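HP0958 (Helicobacter pylori, PDB 3NA7) probably acts in flagellar biogenesis as an export chaperone and post-transcriptional regulator, joining a kinked antiparallel coiled-coil hairpin to a C4 zinc-ribbon domain. Local coordinates at residues T5-K8 and Q9-I13; K32-D35 and K36-D40; I86-E89 and R90-R93; I206-N209 and D210-T214. All blocks are in the same frame, centred on the assembly; numbering follows the deposited sequence.

From the N terminus, contact 1 lies within helix 4-22, over its first turns, packed against helix 175-188 and strand 231-233 near the zinc end of the molecule. Contact 2 follows in helix 24-85, the outgoing arm of the coiled-coil hairpin, its centre about 41 Å from that of contact 1. Contact 3 lies at the far tip, where the chain reverses into the returning helix 91-171; its centre is about 111 Å from that of contact 1. Contact 4 starts helix 210-218 in the zinc ribbon, back on the side of contact 1, about 22 Å between centres. All four are local and in series, with none nesting or crossing.

Contact 1 (T5-K8 and Q9-I13); sequences THLK and QLIEI
Thr-5 meets Gln-9 at the first of four successive i to i+4 backbone hydrogen bonds in helix 4-22, the N-terminal alpha-helix of the chain. Gln-9 N donates to Thr-5 O at 3.1 Å, from above the carbonyl plane. One residue on, His-6 takes Leu-10 N on its carbonyl, while its ring lies alongside the Gln-9 side chain. Gln-9 OE1 sits at the ring edge, 3.7 Å from His-6 CD2, and the amide is nearly coplanar with the ring, 28° apart. An imidazole suits this partly exposed place: ND1 bonds to Gly-2 O, while the carbon edge lies against the amide oxygen. Leu-7 and Leu-10 face inward, touching Ile-231 of strand 231-233 and Met-222, as befits buried aliphatic residues. With Leu-7 CG turned anti to the backbone N, it stands beside its own carbonyl carbon (chi1 -177°), where Ile-11 CD1, lying over that carbonyl, comes within 4.0 Å of Leu-7 CG. Lys-8 extends from an exposed face, and its ammonium stays apart from the Glu-12 carboxylate, NZ to OE2 6.4 Å. The link between these two residues is instead made by the main chain: Glu-12 N points almost straight at Lys-8 O, 3.1 Å away, with an N-H...O angle of 172°.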
loop_
_atom_site.group_PDB
_atom_site.type_symbol
_atom_site.label_atom_id
_atom_site.label_comp_id
_atom_site.label_asym_id
_atom_site.label_seq_id
_atom_site.Cartn_x
_atom_site.Cartn_y
_atom_site.Cartn_z
ATOM N N THR A 5 1.775 33.139 -32.003
ATOM C CA THR A 5 2.571 32.040 -32.573
ATOM C C THR A 5 3.435 31.346 -31.499
ATOM O O THR A 5 3.704 30.138 -31.591
ATOM C CB THR A 5 3.442 32.516 -33.763
ATOM O OG1 THR A 5 2.582 32.940 -34.824
ATOM C CG2 THR A 5 4.338 31.401 -34.291
ATOM N N HIS A 6 3.846 32.107 -30.488
ATOM C CA HIS A 6 4.573 31.540 -29.360
ATOM C C HIS A 6 3.623 30.707 -28.496
ATOM O O HIS A 6 3.971 29.602 -28.061
ATOM C CB HIS A 6 5.282 32.627 -28.549
ATOM C CG HIS A 6 6.379 33.324 -29.300
ATOM N ND1 HIS A 6 6.781 34.612 -29.011
ATOM C CD2 HIS A 6 7.149 32.915 -30.337
ATOM C CE1 HIS A 6 7.757 34.964 -29.832
ATOM N NE2 HIS A 6 7.997 33.954 -30.648
ATOM N N LEU A 7 2.413 31.233 -28.303
ATOM C CA LEU A 7 1.322 30.530 -27.624
ATOM C C LEU A 7 0.996 29.193 -28.287
ATOM O O LEU A 7 0.913 28.162 -27.615
ATOM C CB LEU A 7 0.085 31.423 -27.588
ATOM C CG LEU A 7 -1.183 30.970 -26.869
ATOM C CD1 LEU A 7 -1.019 31.097 -25.358
ATOM C CD2 LEU A 7 -2.347 31.829 -27.333
ATOM N N LYS A 8 0.836 29.216 -29.607
ATOM C CA LYS A 8 0.627 27.998 -30.391
ATOM C C LYS A 8 1.748 26.998 -30.146
ATOM O O LYS A 8 1.492 25.819 -29.927
ATOM C CB LYS A 8 0.501 28.314 -31.893
ATOM C CG LYS A 8 0.251 27.093 -32.780
ATOM C CD LYS A 8 -0.367 27.446 -34.145
ATOM C CE LYS A 8 -0.957 26.174 -34.812
ATOM N NZ LYS A 8 -1.610 26.407 -36.153
ATOM N N GLN A 9 2.987 27.480 -30.175
ATOM C CA GLN A 9 4.159 26.620 -29.996
ATOM C C GLN A 9 4.193 25.916 -28.655
ATOM O O GLN A 9 4.536 24.754 -28.596
ATOM C CB GLN A 9 5.448 27.402 -30.215
ATOM C CG GLN A 9 5.945 27.328 -31.646
ATOM C CD GLN A 9 7.124 28.252 -31.889
ATOM O OE1 GLN A 9 7.046 29.456 -31.641
ATOM N NE2 GLN A 9 8.217 27.693 -32.397
ATOM N N LEU A 10 3.826 26.634 -27.598
ATOM C CA LEU A 10 3.757 26.105 -26.237
ATOM C C LEU A 10 2.583 25.163 -26.036
ATOM O O LEU A 10 2.682 24.214 -25.244
ATOM C CB LEU A 10 3.647 27.243 -25.213
ATOM C CG LEU A 10 4.843 28.191 -25.111
ATOM C CD1 LEU A 10 4.787 29.016 -23.824
ATOM C CD2 LEU A 10 6.129 27.410 -25.168
ATOM N N ILE A 11 1.468 25.429 -26.722
ATOM C CA ILE A 11 0.327 24.507 -26.680
ATOM C C ILE A 11 0.726 23.163 -27.276
ATOM O O ILE A 11 0.497 22.139 -26.646
ATOM C CB ILE A 11 -0.981 25.086 -27.308
ATOM C CG1 ILE A 11 -1.542 26.201 -26.420
ATOM C CG2 ILE A 11 -2.062 23.968 -27.472
ATOM C CD1 ILE A 11 -2.443 27.216 -27.139
ATOM N N GLU A 12 1.350 23.151 -28.455
ATOM C CA GLU A 12 1.851 21.879 -29.006
ATOM C C GLU A 12 2.796 21.176 -28.033
ATOM O O GLU A 12 2.653 19.986 -27.808
ATOM C CB GLU A 12 2.572 22.039 -30.348
ATOM C CG GLU A 12 1.853 22.869 -31.403
ATOM C CD GLU A 12 2.348 22.575 -32.814
ATOM O OE1 GLU A 12 1.867 21.586 -33.419
ATOM O OE2 GLU A 12 3.199 23.338 -33.318
ATOM N N ILE A 13 3.759 21.898 -27.456
ATOM C CA ILE A 13 4.715 21.249 -26.564
ATOM C C ILE A 13 4.025 20.689 -25.313
ATOM O O ILE A 13 4.319 19.576 -24.903
ATOM C CB ILE A 13 5.899 22.171 -26.166
ATOM C CG1 ILE A 13 6.731 22.534 -27.400
ATOM C CG2 ILE A 13 6.805 21.484 -25.107
ATOM C CD1 ILE A 13 7.415 23.881 -27.288
#

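Contact 2 (K32-D35 and K36-D40); sequences KDLD and KALND
Across Lys-32 to Asp-40 the backbone of helix 24-85, one arm of the antiparallel coiled-coil hairpin, carries four consecutive i to i+4 hydrogen bonds, among them an almost linear one from Leu-38 N to Leu-34 O (3.0 Å, 178°). A kink lies here, where the amides of Asp-33 and Leu-34 make no bond to the preceding turn. Leu-34 and Leu-38 form an apolar pair one turn apart, with Leu-34 CD1 lying 4.0 Å from Leu-38 CG. Both touch Ala-141 of helix 91-171, so leucines fill this side of the arm, while the small Ala-37 lies against Leu-140. Polar residues occupy other faces. Asp-35 turns its carboxylate back to a salt bridge with Arg-31. Its main-chain O accepts Asn-39 N at 2.8 Å. A long, flexible lysine can reach along the helix: Lys-36 begins with CG anti to the backbone N (chi1 179°), then bends at chi2 and chi4 to approach Asp-40. Their salt bridge spans 3.0 Å from Lys-36 NZ to Asp-40 OD2, engaging the syn lone pair of that oxygen.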
loop_
_atom_site.group_PDB
_atom_site.type_symbol
_atom_site.label_atom_id
_atom_site.label_comp_id
_atom_site.label_asym_id
_atom_site.label_seq_id
_atom_site.Cartn_x
_atom_site.Cartn_y
_atom_site.Cartn_z
ATOM N N LYS A 32 -1.503 -3.867 -12.980
ATOM C CA LYS A 32 -2.377 -3.985 -11.793
ATOM C C LYS A 32 -2.586 -5.429 -11.288
ATOM O O LYS A 32 -2.472 -5.688 -10.109
ATOM C CB LYS A 32 -3.729 -3.272 -11.999
ATOM C CG LYS A 32 -4.702 -3.398 -10.777
ATOM C CD LYS A 32 -6.097 -2.822 -11.086
ATOM C CE LYS A 32 -7.135 -3.185 -9.988
ATOM N NZ LYS A 32 -8.486 -2.576 -10.300
ATOM N N ASP A 33 -2.902 -6.360 -12.179
ATOM C CA ASP A 33 -3.155 -7.760 -11.777
ATOM C C ASP A 33 -1.866 -8.418 -11.297
ATOM O O ASP A 33 -1.859 -9.133 -10.288
ATOM C CB ASP A 33 -3.708 -8.552 -12.968
ATOM C CG ASP A 33 -5.160 -8.232 -13.288
ATOM O OD1 ASP A 33 -5.890 -7.674 -12.439
ATOM O OD2 ASP A 33 -5.575 -8.567 -14.417
ATOM N N LEU A 34 -0.775 -8.149 -12.002
ATOM C CA LEU A 34 0.534 -8.656 -11.604
ATOM C C LEU A 34 1.012 -8.104 -10.257
ATOM O O LEU A 34 1.426 -8.897 -9.412
ATOM C CB LEU A 34 1.592 -8.442 -12.695
ATOM C CG LEU A 34 3.045 -8.729 -12.268
ATOM C CD1 LEU A 34 3.222 -10.197 -11.859
ATOM C CD2 LEU A 34 4.080 -8.342 -13.345
ATOM N N ASP A 35 0.960 -6.781 -10.046
ATOM C CA ASP A 35 1.367 -6.189 -8.758
ATOM C C ASP A 35 0.457 -6.670 -7.618
ATOM O O ASP A 35 0.915 -6.892 -6.494
ATOM C CB ASP A 35 1.356 -4.659 -8.801
ATOM C CG ASP A 35 2.418 -4.070 -9.724
ATOM O OD1 ASP A 35 3.465 -4.713 -9.985
ATOM O OD2 ASP A 35 2.201 -2.928 -10.184
ATOM N N LYS A 36 -0.825 -6.859 -7.916
ATOM C CA LYS A 36 -1.758 -7.429 -6.927
ATOM C C LYS A 36 -1.316 -8.834 -6.445
ATOM O O LYS A 36 -1.242 -9.098 -5.241
ATOM C CB LYS A 36 -3.182 -7.465 -7.493
ATOM C CG LYS A 36 -4.216 -8.058 -6.553
ATOM C CD LYS A 36 -4.860 -7.012 -5.654
ATOM C CE LYS A 36 -5.582 -7.675 -4.457
ATOM N NZ LYS A 36 -6.366 -8.900 -4.845
ATOM N N ALA A 37 -0.979 -9.706 -7.392
ATOM C CA ALA A 37 -0.493 -11.048 -7.084
ATOM C C ALA A 37 0.785 -11.013 -6.259
ATOM O O ALA A 37 0.851 -11.628 -5.196
ATOM C CB ALA A 37 -0.301 -11.878 -8.357
ATOM N N LEU A 38 1.781 -10.268 -6.721
ATOM C CA LEU A 38 3.022 -10.116 -5.969
ATOM C C LEU A 38 2.796 -9.540 -4.568
ATOM O O LEU A 38 3.370 -10.039 -3.616
ATOM C CB LEU A 38 4.041 -9.242 -6.725
ATOM C CG LEU A 38 4.507 -9.721 -8.095
ATOM C CD1 LEU A 38 5.375 -8.630 -8.754
ATOM C CD2 LEU A 38 5.263 -11.088 -8.007
ATOM N N ASN A 39 1.969 -8.498 -4.435
ATOM C CA ASN A 39 1.731 -7.907 -3.105
ATOM C C ASN A 39 0.942 -8.811 -2.158
ATOM O O ASN A 39 1.221 -8.818 -0.981
ATOM C CB ASN A 39 1.077 -6.512 -3.182
ATOM C CG ASN A 39 1.963 -5.463 -3.887
ATOM O OD1 ASN A 39 1.453 -4.579 -4.595
ATOM N ND2 ASN A 39 3.278 -5.560 -3.706
ATOM N N ASP A 40 -0.050 -9.543 -2.665
ATOM C CA ASP A 40 -0.835 -10.499 -1.876
ATOM C C ASP A 40 0.070 -11.634 -1.402
ATOM O O ASP A 40 -0.048 -12.090 -0.267
ATOM C CB ASP A 40 -1.974 -11.118 -2.707
ATOM C CG ASP A 40 -3.145 -10.166 -2.933
ATOM O OD1 ASP A 40 -3.151 -9.064 -2.346
ATOM O OD2 ASP A 40 -4.079 -10.538 -3.695
#

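Contact 3 (I86-E89 and R90-R93); sequences IKSE and RELR
Ser-88 OG accepts a hydrogen bond from Arg-90 N, 3.3 Å long with an N-H...O angle of 162°, at the tip of the coiled-coil hairpin. The same hydroxyl oxygen lies 3.3 Å from Arg-90 CG. A short serine suits the site because OG, lodged between its own backbone N and carbonyl carbon (chi1 55°), can meet an amide just two residues ahead. Beside this polar link, Ile-86 crosses Leu-92 at about a right angle, with Ile-86 CG1 4.2 Å from Leu-92 CG. Its terminal CD1 also reaches Glu-91 CB, at 4.0 Å, so one branched aliphatic residue touches two side chains of 90-93. Glu-89 likewise crosses Leu-92 at about a right angle, its OE2 3.6 Å from Leu-92 CB and without a polar partner in the model. Further out, the backbone positions these groups: Ile-86 leaves helix 24-85 with positive phi, and the following residues lead into the returning helix. Opposite charges stand near without contact, Lys-87 NZ and Glu-91 OE2 being 5.0 Å apart. Glu-89 OE2 is likewise 5.0 Å from Arg-93 NE. Across these residues the turn thus seems to rely on one hydrogen bond and apolar contacts, the charges adding at most weak attraction.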
loop_
_atom_site.group_PDB
_atom_site.type_symbol
_atom_site.label_atom_id
_atom_site.label_comp_id
_atom_site.label_asym_id
_atom_site.label_seq_id
_atom_site.Cartn_x
_atom_site.Cartn_y
_atom_site.Cartn_z
ATOM N N ILE A 86 -0.073 -41.809 57.529
ATOM C CA ILE A 86 -1.172 -41.214 58.297
ATOM C C ILE A 86 -0.835 -40.532 59.641
ATOM O O ILE A 86 -0.350 -39.395 59.628
ATOM C CB ILE A 86 -2.483 -42.084 58.308
ATOM C CG1 ILE A 86 -3.697 -41.200 58.659
ATOM C CG2 ILE A 86 -2.372 -43.320 59.219
ATOM C CD1 ILE A 86 -3.599 -39.753 58.170
ATOM N N LYS A 87 -1.117 -41.212 60.760
ATOM C CA LYS A 87 -1.023 -40.647 62.116
ATOM C C LYS A 87 -2.144 -41.227 62.978
ATOM O O LYS A 87 -1.891 -41.943 63.948
ATOM C CB LYS A 87 -1.165 -39.119 62.094
ATOM C CG LYS A 87 -0.270 -38.356 63.073
ATOM C CD LYS A 87 -0.566 -36.850 63.018
ATOM C CE LYS A 87 -0.366 -36.268 61.615
ATOM N NZ LYS A 87 -0.847 -34.861 61.538
ATOM N N SER A 88 -3.382 -40.912 62.596
ATOM C CA SER A 88 -4.573 -41.236 63.377
ATOM C C SER A 88 -5.715 -41.675 62.444
ATOM O O SER A 88 -5.698 -42.798 61.905
ATOM C CB SER A 88 -4.992 -40.017 64.226
ATOM O OG SER A 88 -5.188 -38.847 63.424
ATOM N N GLU A 89 -6.698 -40.782 62.276
ATOM C CA GLU A 89 -7.805 -40.916 61.318
ATOM C C GLU A 89 -8.727 -39.721 61.516
ATOM O O GLU A 89 -9.913 -39.732 61.160
ATOM C CB GLU A 89 -8.560 -42.245 61.444
ATOM C CG GLU A 89 -9.012 -42.836 60.103
ATOM C CD GLU A 89 -10.317 -42.242 59.575
ATOM O OE1 GLU A 89 -11.313 -42.998 59.517
ATOM O OE2 GLU A 89 -10.356 -41.035 59.217
ATOM N N ARG A 90 -8.160 -38.677 62.102
ATOM C CA ARG A 90 -8.708 -37.347 61.906
ATOM C C ARG A 90 -8.501 -37.040 60.413
ATOM O O ARG A 90 -9.447 -36.688 59.687
ATOM C CB ARG A 90 -7.968 -36.314 62.774
ATOM C CG ARG A 90 -7.610 -36.765 64.207
ATOM C CD ARG A 90 -8.773 -36.577 65.183
ATOM N NE ARG A 90 -8.580 -37.304 66.437
ATOM C CZ ARG A 90 -7.772 -36.919 67.429
ATOM N NH1 ARG A 90 -7.055 -35.800 67.327
ATOM N NH2 ARG A 90 -7.675 -37.667 68.528
ATOM N N GLU A 91 -7.267 -37.270 59.959
ATOM C CA GLU A 91 -6.730 -36.648 58.745
ATOM C C GLU A 91 -6.960 -37.369 57.421
ATOM O O GLU A 91 -6.903 -36.742 56.367
ATOM C CB GLU A 91 -5.256 -36.248 58.948
ATOM C CG GLU A 91 -4.938 -35.693 60.365
ATOM C CD GLU A 91 -5.937 -34.619 60.904
ATOM O OE1 GLU A 91 -6.868 -34.161 60.177
ATOM O OE2 GLU A 91 -5.780 -34.237 62.096
ATOM N N LEU A 92 -7.241 -38.666 57.461
ATOM C CA LEU A 92 -7.661 -39.368 56.243
ATOM C C LEU A 92 -8.795 -38.688 55.433
ATOM O O LEU A 92 -8.706 -38.604 54.196
ATOM C CB LEU A 92 -8.020 -40.821 56.525
ATOM C CG LEU A 92 -6.924 -41.756 56.040
ATOM C CD1 LEU A 92 -7.422 -43.200 55.934
ATOM C CD2 LEU A 92 -6.385 -41.248 54.700
ATOM N N ARG A 93 -9.847 -38.222 56.110
ATOM C CA ARG A 93 -10.909 -37.468 55.437
ATOM C C ARG A 93 -10.384 -36.090 55.011
ATOM O O ARG A 93 -10.705 -35.610 53.924
ATOM C CB ARG A 93 -12.154 -37.329 56.322
ATOM C CG ARG A 93 -12.878 -38.643 56.624
ATOM C CD ARG A 93 -14.354 -38.414 57.017
ATOM N NE ARG A 93 -14.619 -38.555 58.451
ATOM C CZ ARG A 93 -14.432 -37.605 59.371
ATOM N NH1 ARG A 93 -13.959 -36.410 59.037
ATOM N NH2 ARG A 93 -14.713 -37.855 60.642
#

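Contact 4 (I206-N209 and D210-T214); sequences IRLN and DKIYT
Asn-209 lays its amide oxygen beside Ile-212, OD1 coming within 3.3 Å of the Ile-212 CD1 methyl while accepting a hydrogen bond from Ile-212 N at 3.0 Å. This is an N-cap: Asn-209 immediately precedes helix 210-218, and its side chain takes an amide of the first turn, which has no earlier helical carbonyl to meet. Asparagine fits because its short side chain brings the oxygen back over the helix end; CG sits between the backbone N and the carbonyl carbon (chi1 72°), the rotation that makes this return possible. The donor lies nearly along the C=O axis of the amide. Asn-209 also uses its main-chain oxygen, which receives Tyr-213 N at 3.1 Å in an almost straight bond of 175° and a weak second bond from Ile-212 N. Next to the cap, Leu-208 crosses Ile-212 at about a right angle, with Leu-208 CD2 3.9 Å from Ile-212 CG2. One turn on, Thr-214 grips Asp-210 O twice: its OG1 donates at 2.7 Å and its N at 3.1 Å, from opposite faces of the carbonyl plane. A beta-hydroxyl is well suited to this return to the preceding turn. The site belongs to the zinc ribbon, whose metal is held by Cys-201, Cys-204, Cys-225 and Cys-228; the Leu-208 side chain is about 6 Å from the zinc ion. Besides Ile-212, this buried leucine packs on Ile-196 and Pro-226, and its backbone pairs with Gln-199, joining the start of helix 210-218 to the loops following strands 193-195 and 223-224.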
loop_
_atom_site.group_PDB
_atom_site.type_symbol
_atom_site.label_atom_id
_atom_site.label_comp_id
_atom_site.label_asym_id
_atom_site.label_seq_id
_atom_site.Cartn_x
_atom_site.Cartn_y
_atom_site.Cartn_z
ATOM N N ILE A 206 -10.323 31.654 -10.034
ATOM C CA ILE A 206 -10.675 32.943 -9.451
ATOM C C ILE A 206 -11.018 33.903 -10.582
ATOM O O ILE A 206 -10.307 33.966 -11.580
ATOM C CB ILE A 206 -9.523 33.472 -8.573
ATOM C CG1 ILE A 206 -9.202 32.448 -7.469
ATOM C CG2 ILE A 206 -9.856 34.847 -7.991
ATOM C CD1 ILE A 206 -7.820 32.584 -6.881
ATOM N N ARG A 207 -12.119 34.632 -10.435
ATOM C CA ARG A 207 -12.667 35.426 -11.540
ATOM C C ARG A 207 -11.671 36.483 -12.009
ATOM O O ARG A 207 -11.068 37.176 -11.197
ATOM C CB ARG A 207 -13.981 36.090 -11.113
ATOM C CG ARG A 207 -14.983 36.293 -12.245
ATOM C CD ARG A 207 -15.939 35.081 -12.382
ATOM N NE ARG A 207 -17.324 35.335 -11.953
ATOM C CZ ARG A 207 -18.048 36.416 -12.255
ATOM N NH1 ARG A 207 -17.542 37.397 -13.001
ATOM N NH2 ARG A 207 -19.298 36.521 -11.811
ATOM N N LEU A 208 -11.487 36.595 -13.318
ATOM C CA LEU A 208 -10.562 37.584 -13.882
ATOM C C LEU A 208 -11.299 38.899 -14.039
ATOM O O LEU A 208 -12.462 38.890 -14.426
ATOM C CB LEU A 208 -10.046 37.104 -15.240
ATOM C CG LEU A 208 -9.266 35.776 -15.197
ATOM C CD1 LEU A 208 -9.356 34.985 -16.512
ATOM C CD2 LEU A 208 -7.821 36.039 -14.812
ATOM N N ASN A 209 -10.643 40.019 -13.730
ATOM C CA ASN A 209 -11.291 41.326 -13.867
ATOM C C ASN A 209 -11.474 41.718 -15.335
ATOM O O ASN A 209 -10.944 41.068 -16.243
ATOM C CB ASN A 209 -10.607 42.424 -13.031
ATOM C CG ASN A 209 -9.241 42.861 -13.591
ATOM O OD1 ASN A 209 -8.853 42.511 -14.712
ATOM N ND2 ASN A 209 -8.515 43.645 -12.801
ATOM N N ASP A 210 -12.245 42.765 -15.566
ATOM C CA ASP A 210 -12.629 43.110 -16.923
ATOM C C ASP A 210 -11.408 43.382 -17.786
ATOM O O ASP A 210 -11.318 42.888 -18.909
ATOM C CB ASP A 210 -13.606 44.292 -16.923
ATOM C CG ASP A 210 -15.003 43.893 -16.463
ATOM O OD1 ASP A 210 -15.347 42.682 -16.532
ATOM O OD2 ASP A 210 -15.757 44.793 -16.045
ATOM N N LYS A 211 -10.466 44.142 -17.236
ATOM C CA LYS A 211 -9.245 44.527 -17.948
ATOM C C LYS A 211 -8.478 43.321 -18.498
ATOM O O LYS A 211 -8.040 43.326 -19.647
ATOM C CB LYS A 211 -8.345 45.345 -17.023
ATOM C CG LYS A 211 -7.421 46.319 -17.728
ATOM C CD LYS A 211 -6.370 46.842 -16.761
ATOM C CE LYS A 211 -5.826 48.193 -17.206
ATOM N NZ LYS A 211 -5.068 48.106 -18.489
ATOM N N ILE A 212 -8.336 42.281 -17.681
ATOM C CA ILE A 212 -7.530 41.117 -18.050
ATOM C C ILE A 212 -8.272 40.195 -19.018
ATOM O O ILE A 212 -7.692 39.714 -20.006
ATOM C CB ILE A 212 -6.991 40.376 -16.790
ATOM C CG1 ILE A 212 -5.757 41.116 -16.251
ATOM C CG2 ILE A 212 -6.635 38.915 -17.100
ATOM C CD1 ILE A 212 -5.757 41.333 -14.735
ATOM N N TYR A 213 -9.556 39.963 -18.754
ATOM C CA TYR A 213 -10.347 39.109 -19.637
ATOM C C TYR A 213 -10.368 39.681 -21.055
ATOM O O TYR A 213 -10.313 38.940 -22.036
ATOM C CB TYR A 213 -11.769 38.902 -19.087
ATOM C CG TYR A 213 -12.683 38.109 -20.004
ATOM C CD1 TYR A 213 -13.448 38.752 -20.984
ATOM C CD2 TYR A 213 -12.783 36.723 -19.898
ATOM C CE1 TYR A 213 -14.287 38.034 -21.834
ATOM C CE2 TYR A 213 -13.623 35.997 -20.738
ATOM C CZ TYR A 213 -14.370 36.658 -21.705
ATOM O OH TYR A 213 -15.204 35.954 -22.542
ATOM N N THR A 214 -10.434 41.003 -21.150
ATOM C CA THR A 214 -10.454 41.689 -22.439
ATOM C C THR A 214 -9.091 41.534 -23.105
ATOM O O THR A 214 -9.013 41.212 -24.289
ATOM C CB THR A 214 -10.832 43.177 -22.289
ATOM O OG1 THR A 214 -11.984 43.293 -21.446
ATOM C CG2 THR A 214 -11.153 43.790 -23.635
#